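Local coordinates for protein coproheme decarboxylase (Thermus thermophilus, PDB 1VDH) that catalyses the hydrogen peroxide-dependent decarboxylation of coproheme to heme b, the last step of coproporphyrin-dependent heme biosynthesis, and works as a homopentamer, at residues A91-S94 / R95-F98; D122-P126 / Y127-R131; Q154-W157 / Y158-P161. All blocks are in the same frame, centred on the assembly; numbering follows the deposited sequence.

Contact 1: A91-S94 / R95-F98; sequences ARLS and RSAF
Ser96 and Leu93 meet where helix 83-95 of the chlorite dismutase-type barrel fold runs out into the loop that leads to strand 102-116. The tight part of the contact is the grip on one carbonyl oxygen. Leu93 O takes two hydrogen bonds from the same residue. Ser96 OG donates from within the carbonyl plane, on a lone pair, at 2.7 Å from Leu93 O. Ser96 N comes from above that plane and lies 3.1 Å from Leu93 O. The hydroxyl gets there because OG sits between the backbone N and the carbonyl carbon (chi1 73°), which folds it back over the last turn. OG also bonds to Ala99 N further along the loop. One residue earlier, Arg95 N still makes the helical bond to Ala91 O, at 3.0 Å.

The looser side is that of the arginines, both partly exposed. Arg95 runs back along the helix, its CG 3.4 Å from Arg92 O. Its guanidinium has Ala91 O over one face, toward the rim. Arg92 CD lies at its edge, in the plane, 3.7 Å from Arg95 NH1. The two guanidinium planes are 19° apart, but their charged atoms do not touch. Arg92 pairs with Glu50 of helix 34-56, while Arg95 packs on Phe30 of a neighbouring subunit. Back at the helix end, a water donates to Ser94 O at 2.6 Å and to Ser96 O at 2.9 Å.

Contact 2: D122-P126 / Y127-R131; sequences DPESP and YVKPR
A type I beta turn from Asp122 to Ser125 starts this surface loop, and the chain then folds back so that Val128 and Lys129 reach the turn. An Asx turn overlaps it: Asp122 OD1 accepts from Glu124 N at 3.2 Å, met from above the carboxylate plane. Ser125 is the hub. Its carbonyl oxygen takes two backbone bonds, from Val128 N above the carbonyl plane and from Lys129 N nearly in line with the C=O. The second is 2.9 Å long between Lys129 N and Ser125 O. The Ser125 hydroxyl lies anti to its own nitrogen (chi1 169°), where OG accepts from Tyr127 N at 3.2 Å with an N-H...O angle of 163°.

Lys129 is extended over its whole length. It runs beside Glu124, both pointing the same way, and ends in a salt bridge with NZ 2.8 Å from Glu124 OE1. Its CB passes 3.4 Å from Pro123 O. Val128 fits into the turn, with CB 3.3 Å from Asp122 O and CG2 3.7 Å from Ser125 CB. At the exposed Pro126-Tyr127 step, Pro126 CG lies over one face of the Tyr127 ring in a CH-pi contact, 4.1 Å from the centroid.

Arg131 N bonds to Val128 O, and Arg131 is predicted to bind Fe-coproporphyrin III. The loop joins strands 102-116 and 141-152. Val128 packs on Leu114 of strand 102-116 and, like Pro123, on Leu12 of strand 10-24.

Contact 3: Q154-W157 / Y158-P161; sequences QDNW and YMLP
The ring of Tyr158 has the edge of Trp157 over one face. Trp157 CD1 stands 4.0 Å above the plane of the Tyr158 ring, over its centre. The planes are turned 87° to each other, so the pair is T-shaped, with the five-membered ring of the indole as the edge. The two centroids, of that ring and of the Tyr158 ring, are 5.2 Å apart. Trp157 CG lies anti to the backbone N (chi1 175°), and this helps place CD1 over the Tyr158 ring. The six-membered side of the indole meets Leu160, whose CD1 is 3.9 Å from Trp157 CE3 in an oblique approach.

The backbone here forms a short 3-10 turn. It links strand 155-156 to helix 162-177, with Pro161 at the N-cap position of that helix. Met159 N donates to Asn156 O, and Leu160 N donates to Trp157 O, each at 3.2 Å. In both bonds the donor sits well above the carbonyl plane, about 60° out of it. Leu160 CB then rests 3.4 Å from Trp157 O.

Trp157 probably borders the coproheme pocket: its ring makes a cation-pi contact with Lys149, predicted to bind Fe-coproporphyrin III, and its side chain comes about 8 Å, at the nearest atoms, from that of His172, the predicted axial ligand of the iron. Met169 and Leu168 of helix 162-177 pack on the indole, and Tyr226 meets it edge-to-face. At the subunit boundary, Phe219 of a neighbouring subunit makes another edge-to-face pair with Tyr158, and Met159 packs on Ala224 of that subunit.

In the fold
From the N terminus the three contacts come in series; none nests in or crosses another. Contact 1 closes the turn where helix 83-95 gives way to the loop before strand 102-116. Contact 2 folds part of the long loop between strands 102-116 and 141-152 and packs it on strands 102-116 and 10-24. Contact 3 turns the chain from strand 155-156, which pairs with strand 141-152, into helix 162-177. Contacts 1 and 3 lie on opposite sides of the chain's centre, their centres about 44 Å apart, and both touch another subunit. Contact 2 is on the surface, and no other chain of the assembly touches it. Its nearest atoms are about 17 Å from those of contact 3.

Contact 1: A91-S94 / R95-F98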
ATOM      1  N   ALA A  91      19.117   4.438  18.694  1.00 13.46           N
ATOM      2  CA  ALA A  91      19.771   5.676  18.282  1.00 13.20           C
ATOM      3  C   ALA A  91      21.267   5.440  18.066  1.00 12.52           C
ATOM      4  O   ALA A  91      21.841   5.928  17.098  1.00 11.99           O
ATOM      5  CB  ALA A  91      19.547   6.767  19.322  1.00 11.77           C
ATOM      6  N   ARG A  92      21.882   4.675  18.964  1.00 13.28           N
ATOM      7  CA  ARG A  92      23.308   4.363  18.868  1.00 14.49           C
ATOM      8  C   ARG A  92      23.638   3.637  17.566  1.00 13.43           C
ATOM      9  O   ARG A  92      24.643   3.934  16.919  1.00 10.15           O
ATOM     10  CB  ARG A  92      23.756   3.520  20.063  1.00 16.90           C
ATOM     11  CG  ARG A  92      23.926   4.302  21.360  1.00 20.87           C
ATOM     12  CD  ARG A  92      25.083   5.291  21.269  1.00 25.42           C
ATOM     13  NE  ARG A  92      26.365   4.631  21.012  1.00 28.98           N
ATOM     14  CZ  ARG A  92      27.071   3.970  21.927  1.00 30.52           C
ATOM     15  NH1 ARG A  92      26.627   3.871  23.173  1.00 33.73           N
ATOM     16  NH2 ARG A  92      28.228   3.411  21.598  1.00 31.29           N
ATOM     17  N   LEU A  93      22.790   2.685  17.180  1.00 12.89           N
ATOM     18  CA  LEU A  93      23.009   1.947  15.940  1.00 12.27           C
ATOM     19  C   LEU A  93      22.859   2.885  14.747  1.00 11.63           C
ATOM     20  O   LEU A  93      23.695   2.896  13.842  1.00 10.96           O
ATOM     21  CB  LEU A  93      22.018   0.782  15.817  1.00 11.09           C
ATOM     22  CG  LEU A  93      22.097  -0.077  14.548  1.00 11.21           C
ATOM     23  CD1 LEU A  93      23.499  -0.664  14.370  1.00 10.94           C
ATOM     24  CD2 LEU A  93      21.053  -1.175  14.615  1.00  8.54           C
ATOM     25  N   SER A  94      21.810   3.702  14.771  1.00 11.51           N
ATOM     26  CA  SER A  94      21.549   4.635  13.684  1.00 12.61           C
ATOM     27  C   SER A  94      22.635   5.684  13.467  1.00 11.57           C
ATOM     28  O   SER A  94      22.843   6.129  12.338  1.00  9.82           O
ATOM     29  CB  SER A  94      20.184   5.300  13.861  1.00 13.01           C
ATOM     30  OG  SER A  94      19.143   4.408  13.489  1.00 14.33           O
ATOM     31  N   ARG A  95      23.332   6.078  14.529  1.00 12.14           N
ATOM     32  CA  ARG A  95      24.393   7.072  14.371  1.00 14.22           C
ATOM     33  C   ARG A  95      25.761   6.464  14.060  1.00 12.97           C
ATOM     34  O   ARG A  95      26.714   7.189  13.770  1.00 10.37           O
ATOM     35  CB  ARG A  95      24.477   8.012  15.580  1.00 19.56           C
ATOM     36  CG  ARG A  95      24.837   7.365  16.891  1.00 26.66           C
ATOM     37  CD  ARG A  95      25.134   8.422  17.955  1.00 32.24           C
ATOM     38  NE  ARG A  95      24.010   9.330  18.180  1.00 36.72           N
ATOM     39  CZ  ARG A  95      23.215   9.302  19.250  1.00 39.02           C
ATOM     40  NH1 ARG A  95      23.409   8.406  20.212  1.00 37.74           N
ATOM     41  NH2 ARG A  95      22.222  10.177  19.357  1.00 40.05           N
ATOM     42  N   SER A  96      25.851   5.136  14.086  1.00 10.92           N
ATOM     43  CA  SER A  96      27.116   4.459  13.795  1.00 10.51           C
ATOM     44  C   SER A  96      27.491   4.621  12.322  1.00 10.79           C
ATOM     45  O   SER A  96      26.622   4.816  11.468  1.00 10.86           O
ATOM     46  CB  SER A  96      27.020   2.967  14.140  1.00 10.25           C
ATOM     47  OG  SER A  96      26.212   2.272  13.200  1.00 11.02           O
ATOM     48  N   ALA A  97      28.787   4.538  12.026  1.00 10.76           N
ATOM     49  CA  ALA A  97      29.270   4.652  10.653  1.00 10.48           C
ATOM     50  C   ALA A  97      28.707   3.514   9.801  1.00 11.14           C
ATOM     51  O   ALA A  97      28.407   3.700   8.618  1.00 11.07           O
ATOM     52  CB  ALA A  97      30.795   4.627  10.626  1.00 11.45           C
ATOM     53  N   PHE A  98      28.531   2.346  10.413  1.00 10.57           N
ATOM     54  CA  PHE A  98      27.993   1.191   9.701  1.00 10.70           C
ATOM     55  C   PHE A  98      26.579   1.469   9.182  1.00 11.30           C
ATOM     56  O   PHE A  98      26.231   1.060   8.074  1.00  9.82           O
ATOM     57  CB  PHE A  98      27.993  -0.054  10.596  1.00 10.14           C
ATOM     58  CG  PHE A  98      27.470  -1.290   9.910  1.00 12.94           C
ATOM     59  CD1 PHE A  98      28.093  -1.782   8.765  1.00 11.82           C
ATOM     60  CD2 PHE A  98      26.337  -1.942  10.387  1.00 10.64           C
ATOM     61  CE1 PHE A  98      27.593  -2.904   8.101  1.00 13.23           C
ATOM     62  CE2 PHE A  98      25.829  -3.067   9.730  1.00 12.98           C
ATOM     63  CZ  PHE A  98      26.459  -3.546   8.584  1.00 11.07           C
TER
HETATM   64  O   HOH W   1      24.614   6.654  10.470  1.00 17.37           O

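Contact 2: D122-P126 / Y127-R131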
ATOM      1  N   ASP A 122       0.358 -16.800  38.228  1.00 27.83           N
ATOM      2  CA  ASP A 122       1.153 -16.578  39.432  1.00 27.13           C
ATOM      3  C   ASP A 122       2.476 -15.982  38.959  1.00 25.28           C
ATOM      4  O   ASP A 122       3.291 -16.676  38.355  1.00 25.41           O
ATOM      5  CB  ASP A 122       1.395 -17.911  40.154  1.00 29.86           C
ATOM      6  CG  ASP A 122       2.193 -17.756  41.446  1.00 31.07           C
ATOM      7  OD1 ASP A 122       2.450 -16.611  41.886  1.00 32.09           O
ATOM      8  OD2 ASP A 122       2.563 -18.797  42.030  1.00 32.14           O
ATOM      9  N   PRO A 123       2.703 -14.681  39.221  1.00 24.72           N
ATOM     10  CA  PRO A 123       3.939 -14.010  38.804  1.00 24.37           C
ATOM     11  C   PRO A 123       5.200 -14.561  39.467  1.00 24.06           C
ATOM     12  O   PRO A 123       6.316 -14.261  39.040  1.00 22.10           O
ATOM     13  CB  PRO A 123       3.681 -12.553  39.191  1.00 25.34           C
ATOM     14  CG  PRO A 123       2.798 -12.675  40.389  1.00 25.51           C
ATOM     15  CD  PRO A 123       1.834 -13.758  39.974  1.00 25.76           C
ATOM     16  N   GLU A 124       5.006 -15.393  40.486  1.00 24.26           N
ATOM     17  CA  GLU A 124       6.110 -15.991  41.224  1.00 24.12           C
ATOM     18  C   GLU A 124       6.395 -17.431  40.813  1.00 22.63           C
ATOM     19  O   GLU A 124       7.375 -18.025  41.265  1.00 23.51           O
ATOM     20  CB  GLU A 124       5.831 -15.916  42.727  1.00 26.67           C
ATOM     21  CG  GLU A 124       6.913 -15.208  43.521  1.00 30.37           C
ATOM     22  CD  GLU A 124       7.255 -13.840  42.959  1.00 30.65           C
ATOM     23  OE1 GLU A 124       8.426 -13.633  42.581  1.00 31.30           O
ATOM     24  OE2 GLU A 124       6.360 -12.973  42.894  1.00 34.26           O
ATOM     25  N   SER A 125       5.536 -17.999  39.969  1.00 20.59           N
ATOM     26  CA  SER A 125       5.730 -19.369  39.503  1.00 19.11           C
ATOM     27  C   SER A 125       7.038 -19.478  38.729  1.00 18.69           C
ATOM     28  O   SER A 125       7.373 -18.599  37.935  1.00 15.36           O
ATOM     29  CB  SER A 125       4.564 -19.810  38.612  1.00 19.19           C
ATOM     30  OG  SER A 125       4.856 -21.031  37.946  1.00 19.30           O
ATOM     31  N   PRO A 126       7.810 -20.552  38.971  1.00 19.34           N
ATOM     32  CA  PRO A 126       9.088 -20.767  38.284  1.00 18.46           C
ATOM     33  C   PRO A 126       8.912 -21.029  36.788  1.00 18.92           C
ATOM     34  O   PRO A 126       9.885 -21.058  36.035  1.00 19.88           O
ATOM     35  CB  PRO A 126       9.664 -21.985  39.010  1.00 20.63           C
ATOM     36  CG  PRO A 126       8.443 -22.735  39.439  1.00 20.34           C
ATOM     37  CD  PRO A 126       7.548 -21.630  39.943  1.00 20.01           C
ATOM     38  N   TYR A 127       7.669 -21.221  36.358  1.00 17.95           N
ATOM     39  CA  TYR A 127       7.387 -21.473  34.948  1.00 18.34           C
ATOM     40  C   TYR A 127       6.695 -20.271  34.308  1.00 19.51           C
ATOM     41  O   TYR A 127       6.275 -20.321  33.151  1.00 20.58           O
ATOM     42  CB  TYR A 127       6.551 -22.742  34.798  1.00 18.52           C
ATOM     43  CG  TYR A 127       7.193 -23.938  35.463  1.00 16.15           C
ATOM     44  CD1 TYR A 127       6.530 -24.645  36.463  1.00 18.50           C
ATOM     45  CD2 TYR A 127       8.496 -24.320  35.139  1.00 18.60           C
ATOM     46  CE1 TYR A 127       7.151 -25.698  37.132  1.00 16.38           C
ATOM     47  CE2 TYR A 127       9.127 -25.372  35.801  1.00 16.14           C
ATOM     48  CZ  TYR A 127       8.450 -26.052  36.795  1.00 17.79           C
ATOM     49  OH  TYR A 127       9.079 -27.081  37.457  1.00 17.05           O
ATOM     50  N   VAL A 128       6.603 -19.187  35.073  1.00 18.77           N
ATOM     51  CA  VAL A 128       5.982 -17.949  34.611  1.00 17.43           C
ATOM     52  C   VAL A 128       7.011 -16.822  34.640  1.00 17.09           C
ATOM     53  O   VAL A 128       7.317 -16.211  33.610  1.00 15.85           O
ATOM     54  CB  VAL A 128       4.770 -17.561  35.505  1.00 17.76           C
ATOM     55  CG1 VAL A 128       4.304 -16.142  35.194  1.00 19.16           C
ATOM     56  CG2 VAL A 128       3.623 -18.544  35.293  1.00 18.31           C
ATOM     57  N   LYS A 129       7.574 -16.585  35.820  1.00 14.81           N
ATOM     58  CA  LYS A 129       8.557 -15.527  36.012  1.00 15.36           C
ATOM     59  C   LYS A 129       9.718 -15.519  35.010  1.00 14.12           C
ATOM     60  O   LYS A 129      10.026 -14.477  34.432  1.00 15.04           O
ATOM     61  CB  LYS A 129       9.074 -15.552  37.452  1.00 16.21           C
ATOM     62  CG  LYS A 129       9.842 -14.313  37.870  1.00 18.94           C
ATOM     63  CD  LYS A 129      10.019 -14.285  39.383  1.00 22.21           C
ATOM     64  CE  LYS A 129      10.641 -12.980  39.851  1.00 23.73           C
ATOM     65  NZ  LYS A 129      10.787 -12.949  41.336  1.00 26.48           N
ATOM     66  N   PRO A 130      10.364 -16.679  34.764  1.00 13.64           N
ATOM     67  CA  PRO A 130      11.479 -16.694  33.808  1.00 13.10           C
ATOM     68  C   PRO A 130      11.091 -16.257  32.392  1.00 11.72           C
ATOM     69  O   PRO A 130      11.924 -15.729  31.652  1.00 12.43           O
ATOM     70  CB  PRO A 130      11.928 -18.156  33.827  1.00 14.70           C
ATOM     71  CG  PRO A 130      11.586 -18.596  35.216  1.00 15.20           C
ATOM     72  CD  PRO A 130      10.208 -18.002  35.393  1.00 13.93           C
ATOM     73  N   ARG A 131       9.832 -16.467  32.021  1.00 11.31           N
ATOM     74  CA  ARG A 131       9.362 -16.091  30.688  1.00 11.99           C
ATOM     75  C   ARG A 131       9.180 -14.583  30.499  1.00 11.49           C
ATOM     76  O   ARG A 131       9.012 -14.107  29.372  1.00  9.61           O
ATOM     77  CB  ARG A 131       8.076 -16.844  30.335  1.00 13.59           C
ATOM     78  CG  ARG A 131       8.274 -18.355  30.146  1.00 17.07           C
ATOM     79  CD  ARG A 131       7.042 -18.993  29.530  1.00 20.29           C
ATOM     80  NE  ARG A 131       7.183 -20.428  29.276  1.00 22.51           N
ATOM     81  CZ  ARG A 131       7.791 -20.963  28.217  1.00 23.55           C
ATOM     82  NH1 ARG A 131       7.843 -22.281  28.084  1.00 23.41           N
ATOM     83  NH2 ARG A 131       8.366 -20.194  27.300  1.00 22.66           N
TER

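Contact 3: Q154-W157 / Y158-P161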
ATOM      1  N   GLN A 154     -18.907 -12.597  12.488  1.00 17.13           N
ATOM      2  CA  GLN A 154     -19.103 -13.682  13.451  1.00 17.37           C
ATOM      3  C   GLN A 154     -17.797 -14.138  14.101  1.00 15.81           C
ATOM      4  O   GLN A 154     -17.810 -14.897  15.071  1.00 15.53           O
ATOM      5  CB  GLN A 154     -19.784 -14.876  12.771  1.00 20.86           C
ATOM      6  CG  GLN A 154     -21.121 -14.556  12.112  1.00 25.80           C
ATOM      7  CD  GLN A 154     -22.197 -14.173  13.111  1.00 30.12           C
ATOM      8  OE1 GLN A 154     -22.360 -12.998  13.449  1.00 32.34           O
ATOM      9  NE2 GLN A 154     -22.945 -15.166  13.583  1.00 30.96           N
ATOM     10  N   ASP A 155     -16.673 -13.726  13.524  1.00 13.51           N
ATOM     11  CA  ASP A 155     -15.365 -14.070  14.066  1.00 11.85           C
ATOM     12  C   ASP A 155     -14.828 -12.858  14.821  1.00 11.80           C
ATOM     13  O   ASP A 155     -13.973 -12.129  14.315  1.00 10.18           O
ATOM     14  CB  ASP A 155     -14.388 -14.451  12.947  1.00 13.18           C
ATOM     15  CG  ASP A 155     -14.849 -15.651  12.135  1.00 14.42           C
ATOM     16  OD1 ASP A 155     -14.398 -15.776  10.979  1.00 14.11           O
ATOM     17  OD2 ASP A 155     -15.638 -16.474  12.646  1.00 11.93           O
ATOM     18  N   ASN A 156     -15.381 -12.606  16.003  1.00 11.96           N
ATOM     19  CA  ASN A 156     -14.941 -11.482  16.815  1.00 11.19           C
ATOM     20  C   ASN A 156     -14.410 -11.996  18.145  1.00 11.46           C
ATOM     21  O   ASN A 156     -15.166 -12.254  19.084  1.00  9.42           O
ATOM     22  CB  ASN A 156     -16.071 -10.470  17.029  1.00 11.19           C
ATOM     23  CG  ASN A 156     -15.559  -9.125  17.533  1.00 10.24           C
ATOM     24  OD1 ASN A 156     -15.896  -8.073  16.990  1.00 10.88           O
ATOM     25  ND2 ASN A 156     -14.725  -9.159  18.558  1.00  4.11           N
ATOM     26  N   TRP A 157     -13.090 -12.127  18.211  1.00 10.37           N
ATOM     27  CA  TRP A 157     -12.402 -12.622  19.395  1.00 11.60           C
ATOM     28  C   TRP A 157     -12.705 -11.832  20.666  1.00 12.31           C
ATOM     29  O   TRP A 157     -12.974 -12.409  21.722  1.00 11.09           O
ATOM     30  CB  TRP A 157     -10.891 -12.618  19.138  1.00 10.86           C
ATOM     31  CG  TRP A 157     -10.061 -12.985  20.330  1.00 10.73           C
ATOM     32  CD1 TRP A 157      -9.409 -12.128  21.171  1.00  9.88           C
ATOM     33  CD2 TRP A 157      -9.758 -14.306  20.791  1.00  8.37           C
ATOM     34  NE1 TRP A 157      -8.714 -12.834  22.120  1.00  9.38           N
ATOM     35  CE2 TRP A 157      -8.909 -14.174  21.909  1.00  9.46           C
ATOM     36  CE3 TRP A 157     -10.120 -15.589  20.362  1.00 10.65           C
ATOM     37  CZ2 TRP A 157      -8.409 -15.279  22.607  1.00  9.36           C
ATOM     38  CZ3 TRP A 157      -9.622 -16.691  21.057  1.00 10.61           C
ATOM     39  CH2 TRP A 157      -8.775 -16.525  22.167  1.00 10.85           C
ATOM     40  N   TYR A 158     -12.654 -10.509  20.554  1.00 12.40           N
ATOM     41  CA  TYR A 158     -12.881  -9.631  21.691  1.00 12.27           C
ATOM     42  C   TYR A 158     -14.294  -9.616  22.271  1.00 13.55           C
ATOM     43  O   TYR A 158     -14.494  -9.149  23.392  1.00 13.32           O
ATOM     44  CB  TYR A 158     -12.397  -8.216  21.361  1.00 11.71           C
ATOM     45  CG  TYR A 158     -10.893  -8.128  21.247  1.00 10.10           C
ATOM     46  CD1 TYR A 158     -10.105  -7.866  22.369  1.00  9.82           C
ATOM     47  CD2 TYR A 158     -10.249  -8.328  20.022  1.00  8.18           C
ATOM     48  CE1 TYR A 158      -8.707  -7.809  22.277  1.00 10.03           C
ATOM     49  CE2 TYR A 158      -8.861  -8.269  19.919  1.00  7.81           C
ATOM     50  CZ  TYR A 158      -8.094  -8.009  21.050  1.00 10.09           C
ATOM     51  OH  TYR A 158      -6.717  -7.945  20.953  1.00 10.72           O
ATOM     52  N   MET A 159     -15.265 -10.134  21.521  1.00 12.38           N
ATOM     53  CA  MET A 159     -16.647 -10.192  21.996  1.00 13.29           C
ATOM     54  C   MET A 159     -16.967 -11.529  22.669  1.00 13.90           C
ATOM     55  O   MET A 159     -17.991 -11.669  23.333  1.00 14.19           O
ATOM     56  CB  MET A 159     -17.626  -9.948  20.846  1.00 12.83           C
ATOM     57  CG  MET A 159     -17.755  -8.494  20.427  1.00 12.20           C
ATOM     58  SD  MET A 159     -18.325  -7.435  21.785  1.00 13.37           S
ATOM     59  CE  MET A 159     -20.064  -7.917  21.868  1.00 13.69           C
ATOM     60  N   LEU A 160     -16.076 -12.503  22.505  1.00 13.01           N
ATOM     61  CA  LEU A 160     -16.269 -13.831  23.086  1.00 13.46           C
ATOM     62  C   LEU A 160     -16.182 -13.836  24.605  1.00 14.81           C
ATOM     63  O   LEU A 160     -15.567 -12.953  25.203  1.00 13.48           O
ATOM     64  CB  LEU A 160     -15.201 -14.797  22.569  1.00 12.15           C
ATOM     65  CG  LEU A 160     -15.191 -15.237  21.109  1.00 10.17           C
ATOM     66  CD1 LEU A 160     -13.944 -16.071  20.869  1.00  9.69           C
ATOM     67  CD2 LEU A 160     -16.454 -16.035  20.794  1.00 12.25           C
ATOM     68  N   PRO A 161     -16.862 -14.801  25.252  1.00 14.73           N
ATOM     69  CA  PRO A 161     -16.823 -14.907  26.715  1.00 14.82           C
ATOM     70  C   PRO A 161     -15.416 -15.402  27.059  1.00 14.45           C
ATOM     71  O   PRO A 161     -14.795 -16.101  26.252  1.00 12.89           O
ATOM     72  CB  PRO A 161     -17.853 -16.003  27.005  1.00 15.28           C
ATOM     73  CG  PRO A 161     -18.815 -15.888  25.869  1.00 16.66           C
ATOM     74  CD  PRO A 161     -17.894 -15.690  24.689  1.00 13.69           C
TER